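Local coordinates for outer membrane protein YopM (Yersinia pestis, PDB 1JL5) that is a leucine-rich repeat virulence effector that probably alters host cell physiology and promotes bacterial survival in host tissues, at residues 111-116 against 128-133; 124-129 against 144-149; 173-178 against 195-200; 330-335 against 347-352. One frame throughout, in Å; residues are numbered along the deposited sequence.

Interaction 1 (111-116 against 128-133)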
loop_
_atom_site.group_PDB
_atom_site.type_symbol
_atom_site.label_atom_id
_atom_site.label_comp_id
_atom_site.label_asym_id
_atom_site.label_seq_id
_atom_site.Cartn_x
_atom_site.Cartn_y
_atom_site.Cartn_z
ATOM N N GLN A 111 39.218 11.719 27.312
ATOM C CA GLN A 111 39.805 12.796 26.533
ATOM C C GLN A 111 40.393 12.183 25.276
ATOM O O GLN A 111 40.792 12.885 24.349
ATOM C CB GLN A 111 40.905 13.481 27.339
ATOM C CG GLN A 111 40.389 14.187 28.568
ATOM C CD GLN A 111 39.499 15.350 28.210
ATOM O OE1 GLN A 111 39.961 16.343 27.648
ATOM N NE2 GLN A 111 38.212 15.237 28.525
ATOM N N SER A 112 40.442 10.860 25.259
ATOM C CA SER A 112 40.978 10.125 24.127
ATOM C C SER A 112 39.876 9.782 23.130
ATOM O O SER A 112 40.150 9.262 22.046
ATOM C CB SER A 112 41.621 8.836 24.617
ATOM O OG SER A 112 40.671 8.069 25.337
ATOM N N LEU A 113 38.632 10.065 23.498
ATOM C CA LEU A 113 37.516 9.745 22.621
ATOM C C LEU A 113 37.573 10.522 21.315
ATOM O O LEU A 113 37.600 11.753 21.300
ATOM C CB LEU A 113 36.179 10.017 23.313
ATOM C CG LEU A 113 35.040 9.192 22.705
ATOM C CD1 LEU A 113 35.286 7.723 23.028
ATOM C CD2 LEU A 113 33.691 9.643 23.243
ATOM N N LYS A 114 37.600 9.785 20.214
ATOM C CA LYS A 114 37.635 10.388 18.895
ATOM C C LYS A 114 36.294 10.151 18.228
ATOM O O LYS A 114 35.851 10.932 17.387
ATOM C CB LYS A 114 38.734 9.751 18.048
ATOM C CG LYS A 114 40.142 10.099 18.485
ATOM C CD LYS A 114 41.151 9.412 17.586
ATOM C CE LYS A 114 42.569 9.862 17.892
ATOM N NZ LYS A 114 43.540 9.141 17.024
ATOM N N SER A 115 35.642 9.068 18.618
ATOM C CA SER A 115 34.366 8.730 18.026
ATOM C C SER A 115 33.300 8.386 19.056
ATOM O O SER A 115 33.475 7.488 19.879
ATOM C CB SER A 115 34.550 7.563 17.061
ATOM O OG SER A 115 33.330 7.239 16.429
ATOM N N LEU A 116 32.196 9.118 19.001
ATOM C CA LEU A 116 31.078 8.890 19.900
ATOM C C LEU A 116 29.856 8.550 19.062
ATOM O O LEU A 116 29.296 9.420 18.400
ATOM C CB LEU A 116 30.789 10.137 20.734
ATOM C CG LEU A 116 29.532 10.034 21.598
ATOM C CD1 LEU A 116 29.696 8.889 22.600
ATOM C CD2 LEU A 116 29.288 11.346 22.314
ATOM N N ASP A 128 30.156 18.738 27.258
ATOM C CA ASP A 128 31.058 19.292 26.272
ATOM C C ASP A 128 31.825 18.136 25.674
ATOM O O ASP A 128 32.262 17.234 26.380
ATOM C CB ASP A 128 31.995 20.304 26.914
ATOM C CG ASP A 128 31.248 21.474 27.497
ATOM O OD1 ASP A 128 30.195 21.828 26.927
ATOM O OD2 ASP A 128 31.704 22.039 28.511
ATOM N N LEU A 129 31.966 18.162 24.358
ATOM C CA LEU A 129 32.635 17.095 23.640
ATOM C C LEU A 129 34.082 16.862 24.016
ATOM O O LEU A 129 34.801 17.787 24.397
ATOM C CB LEU A 129 32.562 17.357 22.138
ATOM C CG LEU A 129 31.162 17.584 21.573
ATOM C CD1 LEU A 129 31.269 17.791 20.069
ATOM C CD2 LEU A 129 30.268 16.386 21.900
ATOM N N PRO A 130 34.523 15.602 23.926
ATOM C CA PRO A 130 35.903 15.253 24.244
ATOM C C PRO A 130 36.707 16.062 23.228
ATOM O O PRO A 130 36.332 16.135 22.057
ATOM C CB PRO A 130 35.943 13.756 23.963
ATOM C CG PRO A 130 34.553 13.317 24.252
ATOM C CD PRO A 130 33.730 14.397 23.627
ATOM N N PRO A 131 37.817 16.674 23.654
ATOM C CA PRO A 131 38.637 17.481 22.746
ATOM C C PRO A 131 39.020 16.833 21.422
ATOM O O PRO A 131 39.155 17.514 20.411
ATOM C CB PRO A 131 39.857 17.821 23.599
ATOM C CG PRO A 131 39.977 16.626 24.492
ATOM C CD PRO A 131 38.543 16.407 24.909
ATOM N N LEU A 132 39.189 15.520 21.422
ATOM C CA LEU A 132 39.591 14.822 20.208
ATOM C C LEU A 132 38.436 14.253 19.394
ATOM O O LEU A 132 38.658 13.548 18.409
ATOM C CB LEU A 132 40.551 13.687 20.563
ATOM C CG LEU A 132 41.759 14.063 21.426
ATOM C CD1 LEU A 132 42.606 12.821 21.659
ATOM C CD2 LEU A 132 42.576 15.147 20.738
ATOM N N LEU A 133 37.205 14.555 19.787
ATOM C CA LEU A 133 36.068 14.014 19.069
ATOM C C LEU A 133 36.111 14.319 17.576
ATOM O O LEU A 133 36.147 15.474 17.152
ATOM C CB LEU A 133 34.754 14.522 19.664
ATOM C CG LEU A 133 33.593 13.578 19.333
ATOM C CD1 LEU A 133 33.873 12.221 19.965
ATOM C CD2 LEU A 133 32.277 14.147 19.834
#

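Interaction 2 (124-129 against 144-149)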
loop_
_atom_site.group_PDB
_atom_site.type_symbol
_atom_site.label_atom_id
_atom_site.label_comp_id
_atom_site.label_asym_id
_atom_site.label_seq_id
_atom_site.Cartn_x
_atom_site.Cartn_y
_atom_site.Cartn_z
ATOM N N LYS A 124 19.259 13.590 26.191
ATOM C CA LYS A 124 18.601 14.881 26.058
ATOM C C LYS A 124 19.661 15.963 26.029
ATOM O O LYS A 124 19.401 17.100 25.637
ATOM C CB LYS A 124 17.635 15.121 27.220
ATOM C CG LYS A 124 16.462 14.151 27.252
ATOM C CD LYS A 124 15.349 14.644 28.172
ATOM C CE LYS A 124 14.755 15.954 27.667
ATOM N NZ LYS A 124 13.611 16.436 28.500
ATOM N N ALA A 125 20.868 15.597 26.437
ATOM C CA ALA A 125 21.970 16.542 26.455
ATOM C C ALA A 125 23.292 15.811 26.338
ATOM O O ALA A 125 23.378 14.609 26.578
ATOM C CB ALA A 125 21.938 17.357 27.738
ATOM N N LEU A 126 24.318 16.550 25.949
ATOM C CA LEU A 126 25.654 16.003 25.814
ATOM C C LEU A 126 26.566 16.929 26.584
ATOM O O LEU A 126 26.399 18.146 26.550
ATOM C CB LEU A 126 26.108 15.993 24.355
ATOM C CG LEU A 126 25.433 15.076 23.344
ATOM C CD1 LEU A 126 26.018 15.356 21.964
ATOM C CD2 LEU A 126 25.651 13.625 23.737
ATOM N N SER A 127 27.524 16.357 27.293
ATOM C CA SER A 127 28.463 17.180 28.023
ATOM C C SER A 127 29.370 17.722 26.937
ATOM O O SER A 127 29.349 17.225 25.810
ATOM C CB SER A 127 29.259 16.329 29.004
ATOM O OG SER A 127 28.402 15.789 29.989
ATOM N N ASP A 128 30.156 18.738 27.258
ATOM C CA ASP A 128 31.058 19.292 26.272
ATOM C C ASP A 128 31.825 18.136 25.674
ATOM O O ASP A 128 32.262 17.234 26.380
ATOM C CB ASP A 128 31.995 20.304 26.914
ATOM C CG ASP A 128 31.248 21.474 27.497
ATOM O OD1 ASP A 128 30.195 21.828 26.927
ATOM O OD2 ASP A 128 31.704 22.039 28.511
ATOM N N LEU A 129 31.966 18.162 24.358
ATOM C CA LEU A 129 32.635 17.095 23.640
ATOM C C LEU A 129 34.082 16.862 24.016
ATOM O O LEU A 129 34.801 17.787 24.397
ATOM C CB LEU A 129 32.562 17.357 22.138
ATOM C CG LEU A 129 31.162 17.584 21.573
ATOM C CD1 LEU A 129 31.269 17.791 20.069
ATOM C CD2 LEU A 129 30.268 16.386 21.900
ATOM N N GLU A 144 18.137 18.323 23.136
ATOM C CA GLU A 144 17.382 19.563 23.054
ATOM C C GLU A 144 18.341 20.617 22.552
ATOM O O GLU A 144 17.949 21.593 21.923
ATOM C CB GLU A 144 16.870 19.948 24.437
ATOM C CG GLU A 144 16.333 18.768 25.217
ATOM C CD GLU A 144 14.864 18.897 25.520
ATOM O OE1 GLU A 144 14.084 19.149 24.576
ATOM O OE2 GLU A 144 14.492 18.739 26.700
ATOM N N LYS A 145 19.614 20.400 22.848
ATOM C CA LYS A 145 20.659 21.308 22.434
ATOM C C LYS A 145 21.950 20.526 22.379
ATOM O O LYS A 145 22.058 19.445 22.947
ATOM C CB LYS A 145 20.783 22.477 23.421
ATOM C CG LYS A 145 20.991 22.062 24.866
ATOM C CD LYS A 145 20.893 23.265 25.803
ATOM C CE LYS A 145 20.944 22.838 27.267
ATOM N NZ LYS A 145 20.788 23.987 28.213
ATOM N N LEU A 146 22.923 21.062 21.664
ATOM C CA LEU A 146 24.209 20.411 21.545
ATOM C C LEU A 146 25.228 21.247 22.287
ATOM O O LEU A 146 25.050 22.451 22.449
ATOM C CB LEU A 146 24.625 20.315 20.080
ATOM C CG LEU A 146 23.920 19.290 19.195
ATOM C CD1 LEU A 146 24.384 19.475 17.757
ATOM C CD2 LEU A 146 24.232 17.885 19.682
ATOM N N PRO A 147 26.295 20.617 22.778
ATOM C CA PRO A 147 27.295 21.419 23.481
ATOM C C PRO A 147 28.014 22.189 22.382
ATOM O O PRO A 147 27.834 21.889 21.199
ATOM C CB PRO A 147 28.186 20.362 24.123
ATOM C CG PRO A 147 28.140 19.249 23.125
ATOM C CD PRO A 147 26.666 19.192 22.774
ATOM N N GLU A 148 28.810 23.180 22.756
ATOM C CA GLU A 148 29.546 23.946 21.764
ATOM C C GLU A 148 30.285 22.958 20.870
ATOM O O GLU A 148 30.809 21.956 21.345
ATOM C CB GLU A 148 30.532 24.885 22.454
ATOM C CG GLU A 148 31.438 25.638 21.501
ATOM C CD GLU A 148 32.311 26.645 22.219
ATOM O OE1 GLU A 148 33.056 26.237 23.137
ATOM O OE2 GLU A 148 32.249 27.842 21.865
ATOM N N LEU A 149 30.321 23.239 19.573
ATOM C CA LEU A 149 30.973 22.349 18.622
ATOM C C LEU A 149 32.114 23.015 17.872
ATOM O O LEU A 149 33.044 22.348 17.427
ATOM C CB LEU A 149 29.953 21.858 17.590
ATOM C CG LEU A 149 28.652 21.232 18.090
ATOM C CD1 LEU A 149 27.711 21.011 16.910
ATOM C CD2 LEU A 149 28.950 19.929 18.801
HETATM O O HOH W 1 23.943 18.962 24.754
HETATM O O HOH W 2 29.026 23.630 25.478
HETATM O O HOH W 3 31.559 20.768 23.572
#

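Interaction 3 (173-178 against 195-200)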
loop_
_atom_site.group_PDB
_atom_site.type_symbol
_atom_site.label_atom_id
_atom_site.label_comp_id
_atom_site.label_asym_id
_atom_site.label_seq_id
_atom_site.Cartn_x
_atom_site.Cartn_y
_atom_site.Cartn_z
ATOM N N PRO A 173 35.464 24.336 12.185
ATOM C CA PRO A 173 36.059 24.394 10.850
ATOM C C PRO A 173 36.430 23.010 10.340
ATOM O O PRO A 173 36.586 22.802 9.140
ATOM C CB PRO A 173 37.288 25.270 11.064
ATOM C CG PRO A 173 36.829 26.213 12.138
ATOM C CD PRO A 173 36.125 25.286 13.099
ATOM N N SER A 174 36.572 22.063 11.259
ATOM C CA SER A 174 36.934 20.703 10.894
ATOM C C SER A 174 35.736 19.921 10.376
ATOM O O SER A 174 35.890 18.847 9.797
ATOM C CB SER A 174 37.514 19.972 12.102
ATOM O OG SER A 174 36.605 20.011 13.189
ATOM N N LEU A 175 34.545 20.464 10.586
ATOM C CA LEU A 175 33.329 19.788 10.163
ATOM C C LEU A 175 33.325 19.426 8.686
ATOM O O LEU A 175 33.437 20.287 7.822
ATOM C CB LEU A 175 32.108 20.648 10.481
ATOM C CG LEU A 175 30.779 19.918 10.283
ATOM C CD1 LEU A 175 30.799 18.642 11.082
ATOM C CD2 LEU A 175 29.619 20.793 10.714
ATOM N N GLU A 176 33.196 18.138 8.401
ATOM C CA GLU A 176 33.166 17.678 7.026
ATOM C C GLU A 176 31.770 17.180 6.728
ATOM O O GLU A 176 31.312 17.185 5.585
ATOM C CB GLU A 176 34.133 16.519 6.823
ATOM C CG GLU A 176 35.496 16.714 7.433
ATOM C CD GLU A 176 36.476 15.673 6.951
ATOM O OE1 GLU A 176 36.058 14.511 6.769
ATOM O OE2 GLU A 176 37.662 16.013 6.761
ATOM N N PHE A 177 31.092 16.749 7.779
ATOM C CA PHE A 177 29.769 16.200 7.615
ATOM C C PHE A 177 28.891 16.471 8.808
ATOM O O PHE A 177 29.262 16.200 9.949
ATOM C CB PHE A 177 29.892 14.691 7.379
ATOM C CG PHE A 177 28.585 13.948 7.384
ATOM C CD1 PHE A 177 27.841 13.814 8.554
ATOM C CD2 PHE A 177 28.119 13.336 6.224
ATOM C CE1 PHE A 177 26.658 13.081 8.573
ATOM C CE2 PHE A 177 26.934 12.600 6.236
ATOM C CZ PHE A 177 26.205 12.472 7.413
ATOM N N ILE A 178 27.723 17.031 8.540
ATOM C CA ILE A 178 26.778 17.263 9.600
ATOM C C ILE A 178 25.391 16.862 9.145
ATOM O O ILE A 178 24.886 17.324 8.117
ATOM C CB ILE A 178 26.752 18.719 10.083
ATOM C CG1 ILE A 178 25.786 18.820 11.268
ATOM C CG2 ILE A 178 26.352 19.656 8.949
ATOM C CD1 ILE A 178 25.839 20.121 12.010
ATOM N N PRO A 195 35.481 25.119 5.695
ATOM C CA PRO A 195 36.358 24.690 4.606
ATOM C C PRO A 195 36.255 23.235 4.190
ATOM O O PRO A 195 36.568 22.895 3.056
ATOM C CB PRO A 195 37.744 25.028 5.142
ATOM C CG PRO A 195 37.591 24.757 6.607
ATOM C CD PRO A 195 36.268 25.427 6.905
ATOM N N PHE A 196 35.811 22.371 5.094
ATOM C CA PHE A 196 35.740 20.956 4.770
ATOM C C PHE A 196 34.349 20.356 4.809
ATOM O O PHE A 196 34.191 19.149 4.640
ATOM C CB PHE A 196 36.666 20.185 5.707
ATOM C CG PHE A 196 38.063 20.726 5.740
ATOM C CD1 PHE A 196 38.891 20.613 4.627
ATOM C CD2 PHE A 196 38.537 21.389 6.866
ATOM C CE1 PHE A 196 40.173 21.156 4.636
ATOM C CE2 PHE A 196 39.819 21.935 6.883
ATOM C CZ PHE A 196 40.636 21.819 5.768
ATOM N N LEU A 197 33.339 21.190 5.027
ATOM C CA LEU A 197 31.977 20.688 5.073
ATOM C C LEU A 197 31.575 20.234 3.677
ATOM O O LEU A 197 31.415 21.042 2.764
ATOM C CB LEU A 197 31.022 21.769 5.571
ATOM C CG LEU A 197 29.586 21.285 5.785
ATOM C CD1 LEU A 197 29.583 20.097 6.736
ATOM C CD2 LEU A 197 28.749 22.416 6.341
ATOM N N THR A 198 31.415 18.933 3.508
ATOM C CA THR A 198 31.057 18.406 2.209
ATOM C C THR A 198 29.628 17.894 2.176
ATOM O O THR A 198 29.022 17.794 1.115
ATOM C CB THR A 198 31.985 17.263 1.825
ATOM O OG1 THR A 198 31.798 16.185 2.740
ATOM C CG2 THR A 198 33.435 17.720 1.885
ATOM N N ALA A 199 29.084 17.568 3.337
ATOM C CA ALA A 199 27.726 17.059 3.378
ATOM C C ALA A 199 26.919 17.649 4.509
ATOM O O ALA A 199 27.345 17.662 5.663
ATOM C CB ALA A 199 27.738 15.540 3.486
ATOM N N ILE A 200 25.743 18.144 4.160
ATOM C CA ILE A 200 24.846 18.718 5.138
ATOM C C ILE A 200 23.499 18.048 5.001
ATOM O O ILE A 200 22.911 18.020 3.920
ATOM C CB ILE A 200 24.604 20.218 4.913
ATOM C CG1 ILE A 200 25.909 20.997 5.040
ATOM C CG2 ILE A 200 23.568 20.724 5.917
ATOM C CD1 ILE A 200 25.757 22.451 4.651
HETATM O O HOH W 4 34.473 22.583 7.579
#

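Interaction 4 (330-335 against 347-352)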
loop_
_atom_site.group_PDB
_atom_site.type_symbol
_atom_site.label_atom_id
_atom_site.label_comp_id
_atom_site.label_asym_id
_atom_site.label_seq_id
_atom_site.Cartn_x
_atom_site.Cartn_y
_atom_site.Cartn_z
ATOM N N ILE A 330 -0.285 12.292 -22.537
ATOM C CA ILE A 330 -1.160 11.505 -23.378
ATOM C C ILE A 330 -0.210 10.706 -24.261
ATOM O O ILE A 330 -0.608 9.796 -24.981
ATOM C CB ILE A 330 -2.079 12.398 -24.230
ATOM C CG1 ILE A 330 -1.241 13.358 -25.069
ATOM C CG2 ILE A 330 -3.035 13.161 -23.335
ATOM C CD1 ILE A 330 -1.220 13.021 -26.530
ATOM N N GLU A 331 1.068 11.040 -24.163
ATOM C CA GLU A 331 2.074 10.361 -24.944
ATOM C C GLU A 331 3.450 10.504 -24.321
ATOM O O GLU A 331 3.803 11.559 -23.797
ATOM C CB GLU A 331 2.080 10.921 -26.365
ATOM C CG GLU A 331 2.922 10.146 -27.346
ATOM C CD GLU A 331 2.675 10.610 -28.770
ATOM O OE1 GLU A 331 2.972 11.786 -29.066
ATOM O OE2 GLU A 331 2.187 9.799 -29.588
ATOM N N LEU A 332 4.215 9.423 -24.358
ATOM C CA LEU A 332 5.566 9.447 -23.837
ATOM C C LEU A 332 6.478 9.599 -25.031
ATOM O O LEU A 332 6.159 9.144 -26.125
ATOM C CB LEU A 332 5.898 8.141 -23.125
ATOM C CG LEU A 332 5.180 7.874 -21.807
ATOM C CD1 LEU A 332 5.553 6.495 -21.307
ATOM C CD2 LEU A 332 5.563 8.942 -20.792
ATOM N N PRO A 333 7.617 10.269 -24.850
ATOM C CA PRO A 333 8.511 10.408 -25.996
ATOM C C PRO A 333 9.165 9.052 -26.224
ATOM O O PRO A 333 8.957 8.119 -25.440
ATOM C CB PRO A 333 9.512 11.457 -25.527
ATOM C CG PRO A 333 9.591 11.194 -24.061
ATOM C CD PRO A 333 8.146 10.983 -23.679
ATOM N N ALA A 334 9.938 8.932 -27.298
ATOM C CA ALA A 334 10.620 7.684 -27.581
ATOM C C ALA A 334 11.375 7.333 -26.312
ATOM O O ALA A 334 11.985 8.194 -25.681
ATOM C CB ALA A 334 11.587 7.861 -28.743
ATOM N N LEU A 335 11.319 6.073 -25.919
ATOM C CA LEU A 335 12.003 5.661 -24.716
ATOM C C LEU A 335 13.459 5.358 -25.011
ATOM O O LEU A 335 13.774 4.623 -25.941
ATOM C CB LEU A 335 11.325 4.430 -24.130
ATOM C CG LEU A 335 9.861 4.645 -23.761
ATOM C CD1 LEU A 335 9.276 3.345 -23.245
ATOM C CD2 LEU A 335 9.754 5.755 -22.720
ATOM N N ASN A 347 -1.437 8.410 -16.073
ATOM C CA ASN A 347 -1.251 9.414 -17.090
ATOM C C ASN A 347 -2.359 9.175 -18.070
ATOM O O ASN A 347 -3.240 8.364 -17.814
ATOM C CB ASN A 347 0.111 9.267 -17.748
ATOM C CG ASN A 347 1.174 10.020 -17.004
ATOM O OD1 ASN A 347 1.197 11.248 -17.027
ATOM N ND2 ASN A 347 2.044 9.299 -16.317
ATOM N N HIS A 348 -2.321 9.878 -19.187
ATOM C CA HIS A 348 -3.353 9.723 -20.182
ATOM C C HIS A 348 -2.768 9.083 -21.426
ATOM O O HIS A 348 -3.052 9.499 -22.546
ATOM C CB HIS A 348 -3.941 11.075 -20.536
ATOM C CG HIS A 348 -5.382 11.005 -20.900
ATOM N ND1 HIS A 348 -6.382 11.048 -19.955
ATOM C CD2 HIS A 348 -5.993 10.818 -22.091
ATOM C CE1 HIS A 348 -7.549 10.889 -20.549
ATOM N NE2 HIS A 348 -7.341 10.747 -21.846
ATOM N N LEU A 349 -1.943 8.069 -21.220
ATOM C CA LEU A 349 -1.310 7.382 -22.330
ATOM C C LEU A 349 -2.263 6.433 -23.032
ATOM O O LEU A 349 -2.889 5.588 -22.399
ATOM C CB LEU A 349 -0.099 6.597 -21.839
ATOM C CG LEU A 349 0.945 7.424 -21.098
ATOM C CD1 LEU A 349 2.091 6.517 -20.694
ATOM C CD2 LEU A 349 1.425 8.576 -21.980
ATOM N N ALA A 350 -2.379 6.597 -24.342
ATOM C CA ALA A 350 -3.214 5.721 -25.152
ATOM C C ALA A 350 -2.280 4.578 -25.517
ATOM O O ALA A 350 -2.699 3.435 -25.698
ATOM C CB ALA A 350 -3.672 6.440 -26.410
ATOM N N GLU A 351 -0.996 4.910 -25.601
ATOM C CA GLU A 351 0.031 3.942 -25.947
ATOM C C GLU A 351 1.315 4.203 -25.187
ATOM O O GLU A 351 1.648 5.341 -24.864
ATOM C CB GLU A 351 0.367 4.020 -27.435
ATOM C CG GLU A 351 -0.803 3.881 -28.383
ATOM C CD GLU A 351 -0.400 4.194 -29.810
ATOM O OE1 GLU A 351 0.496 3.500 -30.336
ATOM O OE2 GLU A 351 -0.972 5.137 -30.401
ATOM N N VAL A 352 2.036 3.129 -24.908
ATOM C CA VAL A 352 3.323 3.235 -24.261
ATOM C C VAL A 352 4.249 3.108 -25.465
ATOM O O VAL A 352 4.069 2.216 -26.290
ATOM C CB VAL A 352 3.573 2.066 -23.303
ATOM C CG1 VAL A 352 5.001 2.118 -22.787
ATOM C CG2 VAL A 352 2.588 2.123 -22.149
HETATM O O HOH W 5 -0.224 7.493 -26.019
HETATM O O HOH W 6 0.182 7.939 -29.157
HETATM O O HOH W 7 3.140 7.304 -25.491
#

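Interaction 1 (111-116 against 128-133)
Leu113 and Pro130 lie side by side in the close-packed half of this contact, an example of how one leucine-rich repeat settles its residues on those of the next. Pro130 CG rests 3.8 Å from Leu113 CB. Leu133 runs alongside Leu113: both hold CG anti to the backbone N (chi1 -156° for Leu113, -157° for Leu133), which carries Leu133 CD1 back across the interface to Leu116 CB at 3.8 Å. A type I turn, closed by Leu133 N bonding to Pro130 O, presents Pro130 and Leu133 to the first segment. No hydrogen bond crosses directly; instead Lys114 CA offers its hydrogen to Leu132 O over 3.4 Å. The solvent side differs in kind, not in distance: oxygens meet aliphatic carbons there. The bent Gln111 chain crosses Pro131 at about a right angle, bringing OE1 to 3.1 Å from Pro131 CD, while Leu132 CD1 meets Gln111 O at 3.2 Å. Lys114 slants across Leu132 and touches it with CB and CG, at the root of the chain. Strand 115-117 runs between strands 95-97 and 135-137: Leu116 packs on Leu96 and Leu136, Pro130 touches Leu109 of the preceding loop, and Ser112 OG is tied to Leu93 O.

Interaction 2 (124-129 against 144-149)
Lys124 and Glu144 join the two loops at their outer end by charge and backbone. The side chains run alongside each other, and the bend at chi3 of Lys124 (63°) helps bring NZ to Glu144 OE2, a salt bridge of 3.1 Å. Beside it Glu144 N donates to Lys124 O at 3.1 Å, a nearly straight bond (165°) whose donor is tilted out of the carbonyl plane. Water supplies the other polar links. One molecule accepts from Leu126 N and donates to Lys145 O, a second joins Asp128 OD1 to Glu148 N, and a third, 2.8 Å from Leu129 N, donates to Glu148 O at 2.6 Å. Apolar contacts fill the inner side. Pro147 wedges against the first loop, its CD 3.6 Å from Leu126 CB and its CG 3.8 Å from Leu129 CD2, Leu129 crossing the ring at about a right angle. Leu126 CD1 meets Leu146 CD2 at 3.8 Å, and Leu129 CD1 presses on Leu149 CD2 at 3.4 Å, a snug approach for two methyl carbons. One backbone bond crosses; Pro147 has no N-H to give, and water takes up Leu126 N and Leu129 N, so cohesion probably rests largely on packing, water and the salt bridge.

Interaction 3 (173-178 against 195-200)
Pro173 opens the contact through its carbonyl: Pro173 O sits near the plane of the Phe196 ring, at its edge, 3.3 Å from Phe196 CD2. The same oxygen takes a 2.6 Å bond from a water that donates to Leu175 O, at 2.5 Å, and accepts from Phe196 N, so one water stitches the two turns. Leu175 then lays its CG against Leu197 CD1 at 3.7 Å, side chains pointing the same way into the interior. The carbonyl of Glu176 gathers the polar contacts. Its oxygen receives both Thr198 N, at 2.7 Å and tilted from the carbonyl plane, and Ala199 N, at 3.2 Å and in that plane, while the Glu176 side chain slants across Phe196 CB. Phe177, with CG anti to the backbone N (chi1 172°), brings CD2 to Ala199 CB at 3.5 Å on one face of the parallel sheet. Ile178 turns to the other face, CG2 touching Leu197 CD1, and its N donates to Ala199 O at 3.0 Å, almost in line with the carbonyl. The Ala199 N bond is the first rung of the parallel pairing, which Ile178 N continues; the Thr198 N bond is extra, and together they probably help set where strand 199-201 begins.

Interaction 4 (330-335 against 347-352)
Beside the packing of Leu332 on Leu349, one water holds the shortest sound polar bond of this contact: it donates to Glu351 O at 2.5 Å and accepts from Leu332 N at 2.6 Å. A second water lies between Ile330 O and Glu351 N, accepting from the latter at 2.7 Å. Two waters thus join backbones that make no direct hydrogen bond to each other. Leu332 and Leu349 themselves cross at about a right angle, with their CD1 methyls 3.5 Å apart. CG of Leu349 stands anti to its carbonyl carbon (chi1 -56°), which lets the other branch, CD2, come within 3.3 Å of Glu331 N. At the outer end Ile330 CG2 packs on His348 CB at 3.6 Å. This edge faces another copy of the protein: His348 NE2 bonds to Ser206 OG of the second subunit, and Ile330 packs on Ile226 of that subunit. The carboxylates of Glu331 and Glu351 approach to 5.7 Å between their OE2 atoms; a water lies between them, which may moderate the repulsion. Asn347, just before this packing, bonds through OD1 to Leu329 N and through ND2 to Val324 O and Ala344 O, consistent with one rung of the asparagine ladder characteristic of leucine-rich repeat solenoids.

All four contacts join successive turns of one solenoid, yet their chemistry follows their place in it. Interactions 1 and 3 lie where turns enter the parallel strands. Interaction 3 has true strand pairing; interaction 1, about 17 Å away between centres, relies on leucine, proline and CA-H contacts. Interactions 2 and 4 lie in the loops leaving the strands and share a water-bridged backbone over leucine packing, interaction 2 adding a salt bridge at a more exposed rim. Interactions 1 and 2 share Asp128 and Leu129, so one loop serves both. Interaction 4, more buried and about 57 Å from interaction 1 between centres, alone of the four touches a neighbouring subunit.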